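Local structure of CRISPR-associated protein, Cse1 family (Acidimicrobium ferrooxidans, 4H3T) at residues L425-S430 with S435-V440; A493-L498 with D519-M524; R99-L104 with R239-P244; M8-S13 with L155-A160. The protein is probably the large Cse1 (CasA) subunit of a type I-E CRISPR Cascade complex, which recognises invading DNA during CRISPR interference. The protein carries 1 engineered substitution. One frame throughout, in Å; residues are numbered along the deposited sequence.

Interaction 1: L425-S430 with S435-V440; sequences LSYDLS and SKRHRV
A small two-stranded antiparallel ribbon joins Ser426-Tyr427 to His438-Arg439. Ser426 and Arg439 are its hydrogen-bonded pair: Ser426 N gives to Arg439 O at 2.8 Å, and Arg439 N returns a longer bond to Ser426 O. Asp428 N adds a nearly straight bond (170°) to Arg437 O where the helix ends. On the face carrying Tyr427 and His438, the tyrosine edge points at the imidazole face, a T-shaped pair with planes at 75° and centroids 5.1 Å apart. Arg437 CB makes a CH-pi contact over a face of the phenol, and the Arg437 chain, extended from CG to NE, runs past the ring so that NH1 donates a hydrogen bond to Tyr427 OH at 3.0 Å, with the oxygen in the guanidinium plane. Leu429 CD2 covers one guanidinium face. Arg437 NE also binds Phe431 O. Cutting Arg437 back to alanine would keep CB over the ring but is likely to cost Tyr427 OH its guanidinium donor, leaving Glu434 as its partner, and to open a gap beside Leu429 CD2. On the face of Ser426 and Arg439, a water links Arg439 NH1 to Asp428 OD2; the Arg439 guanidinium also forms a salt bridge to Glu442. Asp428 OD1 accepts from Ser430 N, closing an Asx turn where the chain leaves this short two-stranded antiparallel beta ribbon.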
loop_
_atom_site.group_PDB
_atom_site.type_symbol
_atom_site.label_atom_id
_atom_site.label_comp_id
_atom_site.label_asym_id
_atom_site.label_seq_id
_atom_site.Cartn_x
_atom_site.Cartn_y
_atom_site.Cartn_z
ATOM N N LEU A 425 26.528 -27.498 14.855
ATOM C CA LEU A 425 27.729 -27.102 15.565
ATOM C C LEU A 425 28.726 -28.251 15.727
ATOM O O LEU A 425 28.335 -29.419 15.895
ATOM C CB LEU A 425 27.324 -26.601 16.948
ATOM C CG LEU A 425 28.180 -25.569 17.577
ATOM C CD1 LEU A 425 27.966 -24.239 16.938
ATOM C CD2 LEU A 425 27.879 -25.467 19.103
ATOM N N SER A 426 30.018 -27.884 15.608
ATOM C CA SER A 426 31.215 -28.718 15.833
ATOM C C SER A 426 31.816 -28.367 17.160
ATOM O O SER A 426 31.581 -27.272 17.652
ATOM C CB SER A 426 32.298 -28.436 14.756
ATOM O OG SER A 426 31.880 -29.141 13.608
ATOM N N TYR A 427 32.641 -29.282 17.707
ATOM C CA TYR A 427 33.517 -29.061 18.836
ATOM C C TYR A 427 34.920 -29.260 18.238
ATOM O O TYR A 427 35.342 -30.380 18.024
ATOM C CB TYR A 427 33.245 -29.966 20.032
ATOM C CG TYR A 427 34.109 -29.576 21.204
ATOM C CD1 TYR A 427 33.785 -28.481 21.991
ATOM C CD2 TYR A 427 35.250 -30.296 21.522
ATOM C CE1 TYR A 427 34.553 -28.129 23.080
ATOM C CE2 TYR A 427 36.049 -29.937 22.603
ATOM C CZ TYR A 427 35.689 -28.866 23.391
ATOM O OH TYR A 427 36.468 -28.515 24.457
ATOM N N ASP A 428 35.553 -28.176 17.847
ATOM C CA ASP A 428 36.752 -28.202 17.039
ATOM C C ASP A 428 38.008 -27.985 17.867
ATOM O O ASP A 428 38.309 -26.855 18.265
ATOM C CB ASP A 428 36.607 -27.144 15.953
ATOM C CG ASP A 428 37.687 -27.173 14.878
ATOM O OD1 ASP A 428 38.793 -27.747 15.141
ATOM O OD2 ASP A 428 37.453 -26.594 13.811
ATOM N N LEU A 429 38.769 -29.098 18.055
ATOM C CA LEU A 429 39.971 -29.189 18.870
ATOM C C LEU A 429 41.188 -28.416 18.332
ATOM O O LEU A 429 42.173 -28.287 19.055
ATOM C CB LEU A 429 40.377 -30.659 19.055
ATOM C CG LEU A 429 39.471 -31.547 19.960
ATOM C CD1 LEU A 429 39.807 -33.012 19.749
ATOM C CD2 LEU A 429 39.705 -31.270 21.435
ATOM N N SER A 430 41.137 -27.873 17.129
ATOM C CA SER A 430 42.253 -27.061 16.636
ATOM C C SER A 430 42.161 -25.612 17.155
ATOM O O SER A 430 43.034 -24.807 16.807
ATOM C CB SER A 430 42.311 -27.075 15.123
ATOM O OG SER A 430 41.255 -26.297 14.601
ATOM N N SER A 435 34.997 -21.215 23.823
ATOM C CA SER A 435 34.036 -20.488 22.976
ATOM C C SER A 435 34.331 -20.676 21.470
ATOM O O SER A 435 33.407 -20.875 20.659
ATOM C CB SER A 435 34.075 -18.986 23.292
ATOM O OG SER A 435 35.334 -18.404 22.968
ATOM N N LYS A 436 35.616 -20.564 21.100
ATOM C CA LYS A 436 36.049 -20.752 19.715
ATOM C C LYS A 436 35.958 -22.217 19.269
ATOM O O LYS A 436 35.797 -22.450 18.093
ATOM C CB LYS A 436 37.483 -20.251 19.517
ATOM C CG LYS A 436 37.627 -18.723 19.614
ATOM C CD LYS A 436 39.060 -18.289 19.219
ATOM C CE LYS A 436 39.195 -16.812 18.924
ATOM N NZ LYS A 436 38.900 -15.953 20.104
ATOM N N ARG A 437 36.040 -23.195 20.181
ATOM C CA ARG A 437 35.881 -24.607 19.777
ATOM C C ARG A 437 34.432 -24.903 19.327
ATOM O O ARG A 437 34.258 -25.752 18.475
ATOM C CB ARG A 437 36.265 -25.568 20.922
ATOM C CG ARG A 437 37.742 -25.600 21.219
ATOM C CD ARG A 437 38.085 -26.694 22.184
ATOM N NE ARG A 437 39.537 -26.928 22.256
ATOM C CZ ARG A 437 40.129 -27.814 23.046
ATOM N NH1 ARG A 437 39.413 -28.537 23.906
ATOM N NH2 ARG A 437 41.440 -27.962 23.014
ATOM N N HIS A 438 33.419 -24.226 19.918
ATOM C CA HIS A 438 32.014 -24.405 19.615
ATOM C C HIS A 438 31.697 -23.512 18.437
ATOM O O HIS A 438 31.421 -22.320 18.618
ATOM C CB HIS A 438 31.143 -24.046 20.813
ATOM C CG HIS A 438 31.227 -24.981 21.978
ATOM N ND1 HIS A 438 32.193 -24.823 22.952
ATOM C CD2 HIS A 438 30.421 -26.015 22.326
ATOM C CE1 HIS A 438 32.003 -25.805 23.826
ATOM N NE2 HIS A 438 30.933 -26.539 23.503
ATOM N N ARG A 439 31.759 -24.084 17.232
ATOM C CA ARG A 439 31.623 -23.325 16.007
ATOM C C ARG A 439 30.912 -24.146 14.917
ATOM O O ARG A 439 30.976 -25.379 14.887
ATOM C CB ARG A 439 33.021 -22.907 15.537
ATOM C CG ARG A 439 33.889 -24.092 15.115
ATOM C CD ARG A 439 35.316 -23.745 14.856
ATOM N NE ARG A 439 35.498 -22.577 13.987
ATOM C CZ ARG A 439 35.603 -22.599 12.656
ATOM N NH1 ARG A 439 35.505 -23.748 11.988
ATOM N NH2 ARG A 439 35.797 -21.475 11.982
ATOM N N VAL A 440 30.314 -23.435 13.978
ATOM C CA VAL A 440 29.728 -24.068 12.801
ATOM C C VAL A 440 30.859 -24.235 11.805
ATOM O O VAL A 440 31.459 -23.239 11.442
ATOM C CB VAL A 440 28.573 -23.253 12.166
ATOM C CG1 VAL A 440 28.110 -23.914 10.879
ATOM C CG2 VAL A 440 27.425 -23.080 13.142
HETATM O O HOH W 1 35.043 -26.556 12.683
HETATM O O HOH W 2 43.607 -27.288 21.146
#

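Interaction 2: A493-L498 with D519-M524; sequences AVARDL and DRFRRM
The Phe521 ring meets its partner helix by its edge: Ala495 CB lies near the ring plane, 4.0 Å from Phe521 CE1, and Arg496 N also comes in at the rim. The two helices, 481-504 and 511-532, are antiparallel neighbours in the C-terminal helical bundle, their short segments 175° apart in direction with axes 11.7 Å from each other. The phenyl group bridges between them. Its CG stands anti to the backbone N (chi1 154°), which sends CZ across to 3.8 Å from Ala495 O. Leu416 and Val419 also touch the phenylalanine, as does Ala415 of helix 397-415, so the ring is buried where several elements meet. Toward solvent the contact thins to the aliphatic part of Arg522, whose CD lies 4.4 Å from Arg496 NH2; the two positive groups do not touch. Along its own helix Asp519 forms a salt-bridge network with Arg522 and Arg523, which probably offsets part of the positive charge. Asp519 OD2 lies in the guanidinium plane of Arg523 near NH1, though the modelled distance is doubtfully short, while one face of that guanidinium lies over Arg520 CA. Arg522 NH1 is salt-bridged to Asp519 OD1 on the anti side at 2.9 Å.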
loop_
_atom_site.group_PDB
_atom_site.type_symbol
_atom_site.label_atom_id
_atom_site.label_comp_id
_atom_site.label_asym_id
_atom_site.label_seq_id
_atom_site.Cartn_x
_atom_site.Cartn_y
_atom_site.Cartn_z
ATOM N N ALA A 493 8.908 -15.514 26.889
ATOM C CA ALA A 493 8.125 -16.746 27.005
ATOM C C ALA A 493 7.975 -17.428 25.631
ATOM O O ALA A 493 8.190 -18.629 25.533
ATOM C CB ALA A 493 6.760 -16.473 27.635
ATOM N N VAL A 494 7.725 -16.668 24.563
ATOM C CA VAL A 494 7.621 -17.257 23.232
ATOM C C VAL A 494 9.001 -17.768 22.814
ATOM O O VAL A 494 9.115 -18.903 22.370
ATOM C CB VAL A 494 7.016 -16.271 22.204
ATOM C CG1 VAL A 494 7.087 -16.846 20.784
ATOM C CG2 VAL A 494 5.584 -15.927 22.588
ATOM N N ALA A 495 10.056 -16.983 23.052
ATOM C CA ALA A 495 11.412 -17.376 22.624
ATOM C C ALA A 495 11.904 -18.616 23.361
ATOM O O ALA A 495 12.459 -19.509 22.723
ATOM C CB ALA A 495 12.399 -16.211 22.807
ATOM N N ARG A 496 11.598 -18.745 24.665
ATOM C CA ARG A 496 12.004 -19.951 25.426
ATOM C C ARG A 496 11.205 -21.188 25.018
ATOM O O ARG A 496 11.742 -22.278 25.038
ATOM C CB ARG A 496 11.859 -19.691 26.929
ATOM C CG ARG A 496 12.959 -18.733 27.405
ATOM C CD ARG A 496 12.737 -18.243 28.858
ATOM N NE ARG A 496 13.995 -18.275 29.619
ATOM C CZ ARG A 496 14.407 -19.261 30.432
ATOM N NH1 ARG A 496 13.654 -20.345 30.620
ATOM N NH2 ARG A 496 15.571 -19.163 31.070
ATOM N N ASP A 497 9.941 -21.043 24.654
ATOM C CA ASP A 497 9.162 -22.178 24.150
ATOM C C ASP A 497 9.768 -22.724 22.843
ATOM O O ASP A 497 9.904 -23.945 22.658
ATOM C CB ASP A 497 7.713 -21.748 23.898
ATOM C CG ASP A 497 6.811 -22.888 23.521
ATOM O OD1 ASP A 497 6.659 -23.814 24.338
ATOM O OD2 ASP A 497 6.278 -22.873 22.394
ATOM N N LEU A 498 10.114 -21.810 21.911
ATOM C CA LEU A 498 10.746 -22.247 20.676
ATOM C C LEU A 498 12.102 -22.849 20.942
ATOM O O LEU A 498 12.439 -23.871 20.351
ATOM C CB LEU A 498 10.890 -21.051 19.678
ATOM C CG LEU A 498 9.618 -20.678 18.955
ATOM C CD1 LEU A 498 9.814 -19.360 18.198
ATOM C CD2 LEU A 498 9.204 -21.785 17.969
ATOM N N ASP A 519 22.976 -21.439 26.215
ATOM C CA ASP A 519 23.691 -20.442 27.042
ATOM C C ASP A 519 23.874 -19.136 26.279
ATOM O O ASP A 519 23.598 -18.081 26.822
ATOM C CB ASP A 519 25.039 -20.994 27.501
ATOM C CG ASP A 519 25.786 -20.037 28.433
ATOM O OD1 ASP A 519 25.222 -19.658 29.473
ATOM O OD2 ASP A 519 26.834 -19.542 28.036
ATOM N N ARG A 520 24.286 -19.217 25.001
ATOM C CA ARG A 520 24.453 -18.045 24.140
ATOM C C ARG A 520 23.105 -17.340 23.912
ATOM O O ARG A 520 23.044 -16.137 23.961
ATOM C CB ARG A 520 25.071 -18.451 22.809
ATOM C CG ARG A 520 26.530 -18.907 22.919
ATOM C CD ARG A 520 26.977 -19.675 21.688
ATOM N NE ARG A 520 28.416 -19.906 21.727
ATOM C CZ ARG A 520 29.152 -20.516 20.802
ATOM N NH1 ARG A 520 28.579 -21.071 19.741
ATOM N NH2 ARG A 520 30.470 -20.563 20.922
ATOM N N PHE A 521 22.058 -18.088 23.637
ATOM C CA PHE A 521 20.680 -17.567 23.448
ATOM C C PHE A 521 20.236 -16.804 24.714
ATOM O O PHE A 521 19.799 -15.644 24.656
ATOM C CB PHE A 521 19.699 -18.746 23.117
ATOM C CG PHE A 521 18.242 -18.554 23.467
ATOM C CD1 PHE A 521 17.468 -17.636 22.783
ATOM C CD2 PHE A 521 17.681 -19.198 24.560
ATOM C CE1 PHE A 521 16.152 -17.411 23.136
ATOM C CE2 PHE A 521 16.342 -19.000 24.893
ATOM C CZ PHE A 521 15.601 -18.077 24.202
ATOM N N ARG A 522 20.370 -17.451 25.850
ATOM C CA ARG A 522 19.920 -16.867 27.112
ATOM C C ARG A 522 20.735 -15.581 27.491
ATOM O O ARG A 522 20.132 -14.605 27.973
ATOM C CB ARG A 522 19.956 -17.939 28.238
ATOM C CG ARG A 522 19.391 -17.519 29.573
ATOM C CD ARG A 522 19.879 -18.396 30.727
ATOM N NE ARG A 522 21.138 -17.873 31.279
ATOM C CZ ARG A 522 22.348 -18.431 31.184
ATOM N NH1 ARG A 522 22.509 -19.609 30.574
ATOM N NH2 ARG A 522 23.403 -17.830 31.721
ATOM N N ARG A 523 22.057 -15.554 27.229
ATOM C CA ARG A 523 22.867 -14.372 27.526
ATOM C C ARG A 523 22.491 -13.202 26.590
ATOM O O ARG A 523 22.437 -12.059 27.028
ATOM C CB ARG A 523 24.408 -14.650 27.422
ATOM C CG ARG A 523 24.974 -15.489 28.583
ATOM C CD ARG A 523 26.524 -15.821 28.526
ATOM N NE ARG A 523 27.112 -15.498 27.203
ATOM C CZ ARG A 523 27.553 -16.351 26.264
ATOM N NH1 ARG A 523 27.559 -17.663 26.485
ATOM N NH2 ARG A 523 28.014 -15.893 25.107
HETATM N N MSE A 524 22.295 -13.488 25.315
HETATM C CA MSE A 524 21.929 -12.445 24.367
HETATM C C MSE A 524 20.552 -11.877 24.703
HETATM O O MSE A 524 20.362 -10.662 24.716
HETATM C CB MSE A 524 21.942 -12.947 22.941
HETATM C CG MSE A 524 21.539 -11.832 21.978
HETATM SE SE MSE A 524 21.875 -12.006 20.077
HETATM C CE MSE A 524 20.843 -10.292 19.757
#

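Interaction 3: R99-L104 with R239-P244; sequences RHRFDL and RDPLGP. With GOL (glycerol), chain B.
Arg101 reaches over to the backbone of Arg239 through a side chain that folds on the way. From CB the chain bends at chi2 (-65°) and again at chi3, and CG passes over one face of the neighbouring His100 ring, offset toward its rim. CD leads on to NE, which lies 4.1 Å from glycerol O2, and to CZ, 3.2 Å from Arg239 O. There the guanidinium grips a single atom end-on: NH1 gives to Arg239 O at 2.9 Å and NH2 to the same oxygen at 2.8 Å, with the acceptor close to the guanidinium plane. Both bonds are bent, as expected when two N-H groups share one acceptor. NH2 also bonds to glycerol O2 at 2.9 Å, and Pro241 CD lies 4.0 Å from Arg101 NH2. The glycerol, probably picked up during crystallisation, takes Leu242 N on its O3 in a nearly straight bond (171°) and also binds Phe112 N and Gln113 O. This surface contact ties the loop between helix 88-98 and strand 126-127 to the loop between helix 210-217 and strand 248-249.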
loop_
_atom_site.group_PDB
_atom_site.type_symbol
_atom_site.label_atom_id
_atom_site.label_comp_id
_atom_site.label_asym_id
_atom_site.label_seq_id
_atom_site.Cartn_x
_atom_site.Cartn_y
_atom_site.Cartn_z
ATOM N N ARG A 99 -21.814 13.568 -15.824
ATOM C CA ARG A 99 -22.029 12.158 -16.165
ATOM C C ARG A 99 -21.836 11.836 -17.651
ATOM O O ARG A 99 -21.532 10.688 -17.930
ATOM C CB ARG A 99 -23.335 11.608 -15.673
ATOM C CG ARG A 99 -24.514 12.041 -16.425
ATOM C CD ARG A 99 -25.775 11.786 -15.618
ATOM N NE ARG A 99 -26.026 10.361 -15.370
ATOM C CZ ARG A 99 -27.104 9.875 -14.746
ATOM N NH1 ARG A 99 -28.033 10.695 -14.265
ATOM N NH2 ARG A 99 -27.259 8.565 -14.597
ATOM N N HIS A 100 -21.809 12.834 -18.556
ATOM C CA HIS A 100 -21.456 12.591 -19.970
ATOM C C HIS A 100 -19.968 12.111 -20.094
ATOM O O HIS A 100 -19.538 11.616 -21.143
ATOM C CB HIS A 100 -21.703 13.869 -20.809
ATOM C CG HIS A 100 -20.762 15.006 -20.478
ATOM N ND1 HIS A 100 -20.939 15.794 -19.335
ATOM C CD2 HIS A 100 -19.709 15.498 -21.183
ATOM C CE1 HIS A 100 -19.962 16.694 -19.348
ATOM N NE2 HIS A 100 -19.174 16.543 -20.424
ATOM N N ARG A 101 -19.204 12.224 -19.011
ATOM C CA ARG A 101 -17.812 11.772 -18.956
ATOM C C ARG A 101 -17.607 10.480 -18.173
ATOM O O ARG A 101 -16.466 9.989 -18.166
ATOM C CB ARG A 101 -16.935 12.879 -18.375
ATOM C CG ARG A 101 -16.932 14.164 -19.211
ATOM C CD ARG A 101 -16.307 13.997 -20.613
ATOM N NE ARG A 101 -14.882 13.586 -20.544
ATOM C CZ ARG A 101 -13.829 14.394 -20.570
ATOM N NH1 ARG A 101 -13.992 15.723 -20.658
ATOM N NH2 ARG A 101 -12.605 13.895 -20.486
ATOM N N PHE A 102 -18.677 9.908 -17.569
ATOM C CA PHE A 102 -18.613 8.674 -16.796
ATOM C C PHE A 102 -19.168 7.458 -17.525
ATOM O O PHE A 102 -19.344 6.426 -16.897
ATOM C CB PHE A 102 -19.343 8.846 -15.466
ATOM C CG PHE A 102 -18.487 9.620 -14.503
ATOM C CD1 PHE A 102 -17.500 8.988 -13.766
ATOM C CD2 PHE A 102 -18.667 10.988 -14.336
ATOM C CE1 PHE A 102 -16.675 9.713 -12.920
ATOM C CE2 PHE A 102 -17.829 11.721 -13.511
ATOM C CZ PHE A 102 -16.855 11.074 -12.782
ATOM N N ASP A 103 -19.367 7.539 -18.828
ATOM C CA ASP A 103 -19.847 6.388 -19.603
ATOM C C ASP A 103 -18.606 5.588 -20.076
ATOM O O ASP A 103 -17.773 6.052 -20.868
ATOM C CB ASP A 103 -20.806 6.851 -20.736
ATOM C CG ASP A 103 -21.397 5.757 -21.650
ATOM O OD1 ASP A 103 -21.225 4.554 -21.350
ATOM O OD2 ASP A 103 -21.991 6.109 -22.674
ATOM N N LEU A 104 -18.520 4.338 -19.605
ATOM C CA LEU A 104 -17.439 3.436 -19.989
ATOM C C LEU A 104 -17.389 3.156 -21.511
ATOM O O LEU A 104 -16.318 2.876 -22.039
ATOM C CB LEU A 104 -17.614 2.089 -19.245
ATOM C CG LEU A 104 -16.383 1.195 -19.138
ATOM C CD1 LEU A 104 -15.301 1.831 -18.278
ATOM C CD2 LEU A 104 -16.771 -0.181 -18.591
ATOM N N ARG A 239 -10.908 17.091 -17.709
ATOM C CA ARG A 239 -9.959 17.624 -18.694
ATOM C C ARG A 239 -10.369 17.158 -20.103
ATOM O O ARG A 239 -11.214 16.277 -20.275
ATOM C CB ARG A 239 -8.535 17.153 -18.299
ATOM C CG ARG A 239 -8.141 17.662 -16.914
ATOM C CD ARG A 239 -7.016 16.827 -16.232
ATOM N NE ARG A 239 -5.750 17.515 -16.408
ATOM C CZ ARG A 239 -5.215 18.396 -15.571
ATOM N NH1 ARG A 239 -4.076 18.994 -15.873
ATOM N NH2 ARG A 239 -5.792 18.653 -14.406
ATOM N N ASP A 240 -9.803 17.777 -21.097
ATOM C CA ASP A 240 -10.001 17.322 -22.461
ATOM C C ASP A 240 -9.561 15.851 -22.586
ATOM O O ASP A 240 -8.531 15.473 -21.996
ATOM C CB ASP A 240 -9.162 18.125 -23.439
ATOM C CG ASP A 240 -9.576 19.566 -23.614
ATOM O OD1 ASP A 240 -10.741 19.892 -23.293
ATOM O OD2 ASP A 240 -8.727 20.368 -24.031
ATOM N N PRO A 241 -10.322 15.051 -23.320
ATOM C CA PRO A 241 -9.920 13.663 -23.519
ATOM C C PRO A 241 -8.546 13.589 -24.179
ATOM O O PRO A 241 -8.199 14.436 -25.003
ATOM C CB PRO A 241 -11.011 13.087 -24.454
ATOM C CG PRO A 241 -11.724 14.269 -24.986
ATOM C CD PRO A 241 -11.561 15.381 -24.057
ATOM N N LEU A 242 -7.814 12.540 -23.875
ATOM C CA LEU A 242 -6.469 12.340 -24.407
ATOM C C LEU A 242 -6.452 11.517 -25.725
ATOM O O LEU A 242 -7.450 10.971 -26.169
ATOM C CB LEU A 242 -5.626 11.673 -23.321
ATOM C CG LEU A 242 -5.532 12.503 -22.023
ATOM C CD1 LEU A 242 -4.712 11.836 -20.976
ATOM C CD2 LEU A 242 -4.953 13.894 -22.276
ATOM N N GLY A 243 -5.329 11.587 -26.397
ATOM C CA GLY A 243 -5.090 10.909 -27.655
ATOM C C GLY A 243 -3.964 9.892 -27.475
ATOM O O GLY A 243 -3.535 9.640 -26.350
ATOM N N PRO A 244 -3.398 9.387 -28.595
ATOM C CA PRO A 244 -2.273 8.434 -28.512
ATOM C C PRO A 244 -0.928 9.012 -28.051
ATOM O O PRO A 244 -0.064 8.247 -27.655
ATOM C CB PRO A 244 -2.158 7.898 -29.936
ATOM C CG PRO A 244 -2.751 8.960 -30.799
ATOM C CD PRO A 244 -3.809 9.641 -29.988
HETATM C C1 GOL B . -10.860 10.552 -18.992
HETATM O O1 GOL B . -12.109 9.973 -18.607
HETATM C C2 GOL B . -10.651 10.374 -20.474
HETATM O O2 GOL B . -11.512 11.263 -21.209
HETATM C C3 GOL B . -9.202 10.566 -20.854
HETATM O O3 GOL B . -8.918 10.236 -22.222
#

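Interaction 4: M8-S13 with L155-A160; sequences MHFDLS and LSPAEA
An extended backbone at Phe10 passes the first turn of helix 157-170, with Phe10 CA 7.0 Å from Pro157 CA. With chi1 at -170° the Phe10 ring is carried away from the backbone N and out over the helix start. Pro157 CB sits over the centre of one ring face, 3.6 Å from the ring centroid and only 12° off the normal, a well-aimed CH-pi contact; the same CB is 3.6 Å from Phe10 CG. The far end of the ring leans on the next residue, with Phe10 CZ 3.9 Å from Ala158 N and 4.3 Å from Ala158 CB. Glu15 and Phe105 touch the phenylalanine as well. A serine at Phe10 would probably open a gap above the proline and leave the helix start without its aromatic lid. Beyond the ring, the chain turns at Asp11, whose OD1 takes both Ser13 N, at 2.9 Å, and Ser13 OG from the same face of the carboxylate: an Asx turn. On the helix side Ser156 is the N-cap. Its OG accepts from Glu159 N at 3.1 Å, and its own N gives a straight bond (172°) to Glu159 OE1. Pro157, at the first position after the N-cap, thus lies between the two residues of a capping box, Ser156 and Glu159, a motif typical of a helix N-terminus.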
loop_
_atom_site.group_PDB
_atom_site.type_symbol
_atom_site.label_atom_id
_atom_site.label_comp_id
_atom_site.label_asym_id
_atom_site.label_seq_id
_atom_site.Cartn_x
_atom_site.Cartn_y
_atom_site.Cartn_z
HETATM N N MSE A 8 -24.490 0.748 -26.818
HETATM C CA MSE A 8 -23.963 0.221 -25.573
HETATM C C MSE A 8 -23.478 1.381 -24.665
HETATM O O MSE A 8 -22.728 2.246 -25.105
HETATM C CB MSE A 8 -22.793 -0.734 -25.854
HETATM C CG MSE A 8 -23.243 -1.944 -26.651
HETATM SE SE MSE A 8 -21.742 -3.060 -27.019
HETATM C CE MSE A 8 -20.996 -2.084 -28.466
ATOM N N HIS A 9 -23.976 1.400 -23.437
ATOM C CA HIS A 9 -23.674 2.364 -22.406
ATOM C C HIS A 9 -23.496 1.676 -21.066
ATOM O O HIS A 9 -24.124 0.642 -20.821
ATOM C CB HIS A 9 -24.816 3.386 -22.292
ATOM C CG HIS A 9 -24.980 4.215 -23.525
ATOM N ND1 HIS A 9 -23.953 5.023 -24.000
ATOM C CD2 HIS A 9 -26.023 4.291 -24.383
ATOM C CE1 HIS A 9 -24.422 5.598 -25.098
ATOM N NE2 HIS A 9 -25.645 5.163 -25.388
ATOM N N PHE A 10 -22.634 2.247 -20.208
ATOM C CA PHE A 10 -22.437 1.781 -18.816
ATOM C C PHE A 10 -21.965 2.982 -18.012
ATOM O O PHE A 10 -20.775 3.325 -17.975
ATOM C CB PHE A 10 -21.498 0.564 -18.732
ATOM C CG PHE A 10 -21.463 -0.090 -17.374
ATOM C CD1 PHE A 10 -22.484 -0.951 -16.968
ATOM C CD2 PHE A 10 -20.439 0.192 -16.471
ATOM C CE1 PHE A 10 -22.431 -1.566 -15.721
ATOM C CE2 PHE A 10 -20.387 -0.438 -15.229
ATOM C CZ PHE A 10 -21.402 -1.273 -14.846
ATOM N N ASP A 11 -22.936 3.667 -17.429
ATOM C CA ASP A 11 -22.723 4.907 -16.687
ATOM C C ASP A 11 -22.228 4.551 -15.278
ATOM O O ASP A 11 -22.992 4.084 -14.432
ATOM C CB ASP A 11 -24.027 5.754 -16.670
ATOM C CG ASP A 11 -23.960 7.100 -15.931
ATOM O OD1 ASP A 11 -22.988 7.347 -15.234
ATOM O OD2 ASP A 11 -24.899 7.861 -16.025
ATOM N N LEU A 12 -20.969 4.856 -15.027
ATOM C CA LEU A 12 -20.293 4.550 -13.758
ATOM C C LEU A 12 -20.826 5.373 -12.597
ATOM O O LEU A 12 -20.591 5.029 -11.427
ATOM C CB LEU A 12 -18.779 4.755 -13.919
ATOM C CG LEU A 12 -18.057 3.893 -14.957
ATOM C CD1 LEU A 12 -16.599 4.320 -15.050
ATOM C CD2 LEU A 12 -18.196 2.426 -14.643
ATOM N N SER A 13 -21.527 6.454 -12.874
ATOM C CA SER A 13 -22.149 7.197 -11.779
ATOM C C SER A 13 -23.445 6.535 -11.282
ATOM O O SER A 13 -23.868 6.852 -10.183
ATOM C CB SER A 13 -22.455 8.637 -12.185
ATOM O OG SER A 13 -23.597 8.749 -13.024
ATOM N N LEU A 155 -14.774 -9.926 -19.873
ATOM C CA LEU A 155 -15.080 -9.218 -18.630
ATOM C C LEU A 155 -16.475 -8.638 -18.678
ATOM O O LEU A 155 -16.954 -8.217 -19.722
ATOM C CB LEU A 155 -14.043 -8.094 -18.399
ATOM C CG LEU A 155 -12.549 -8.529 -18.256
ATOM C CD1 LEU A 155 -11.636 -7.333 -18.021
ATOM C CD2 LEU A 155 -12.353 -9.509 -17.114
ATOM N N SER A 156 -17.114 -8.521 -17.516
ATOM C CA SER A 156 -18.316 -7.717 -17.434
ATOM C C SER A 156 -17.904 -6.236 -17.503
ATOM O O SER A 156 -16.738 -5.877 -17.206
ATOM C CB SER A 156 -19.044 -7.969 -16.095
ATOM O OG SER A 156 -18.214 -7.475 -15.059
ATOM N N PRO A 157 -18.837 -5.323 -17.824
ATOM C CA PRO A 157 -18.500 -3.867 -17.752
ATOM C C PRO A 157 -17.935 -3.435 -16.370
ATOM O O PRO A 157 -16.938 -2.735 -16.322
ATOM C CB PRO A 157 -19.832 -3.182 -18.107
ATOM C CG PRO A 157 -20.542 -4.194 -18.982
ATOM C CD PRO A 157 -20.220 -5.531 -18.294
ATOM N N ALA A 158 -18.517 -3.888 -15.255
ATOM C CA ALA A 158 -18.033 -3.541 -13.902
ATOM C C ALA A 158 -16.590 -4.035 -13.675
ATOM O O ALA A 158 -15.790 -3.276 -13.125
ATOM C CB ALA A 158 -18.953 -4.144 -12.844
ATOM N N GLU A 159 -16.256 -5.289 -14.092
ATOM C CA GLU A 159 -14.892 -5.815 -13.935
ATOM C C GLU A 159 -13.924 -5.004 -14.750
ATOM O O GLU A 159 -12.820 -4.681 -14.296
ATOM C CB GLU A 159 -14.746 -7.286 -14.371
ATOM C CG GLU A 159 -15.487 -8.284 -13.485
ATOM C CD GLU A 159 -15.731 -9.677 -14.059
ATOM O OE1 GLU A 159 -15.886 -9.845 -15.290
ATOM O OE2 GLU A 159 -15.885 -10.598 -13.237
ATOM N N ALA A 160 -14.328 -4.673 -15.983
ATOM C CA ALA A 160 -13.431 -3.947 -16.880
ATOM C C ALA A 160 -13.160 -2.554 -16.332
ATOM O O ALA A 160 -12.034 -2.094 -16.384
ATOM C CB ALA A 160 -13.989 -3.852 -18.293
#

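How the interactions relate
The four contacts form two pairs on opposite sides of the chain's centre. Interactions 1 and 2, with centres 21 Å apart, belong to the C-terminal end of the chain and meet through Arg520 of helix 511-532, whose NH2 lies 3.0 Å from His438 O, a probable hydrogen bond. Interactions 3 and 4 are closer, about 14 Å between centres, and their segments alternate along the sequence. Arg99 NE makes a salt bridge to Asp11 OD2 at 2.8 Å, and Asp103 OD2 probably bonds to His9 ND1, so 99-104 is laced to 8-13. Leu104 also packs on Pro157. The centres of interactions 1 and 3 are about 72 Å apart, so the glycerol at interaction 3 is remote from the C-terminal pair.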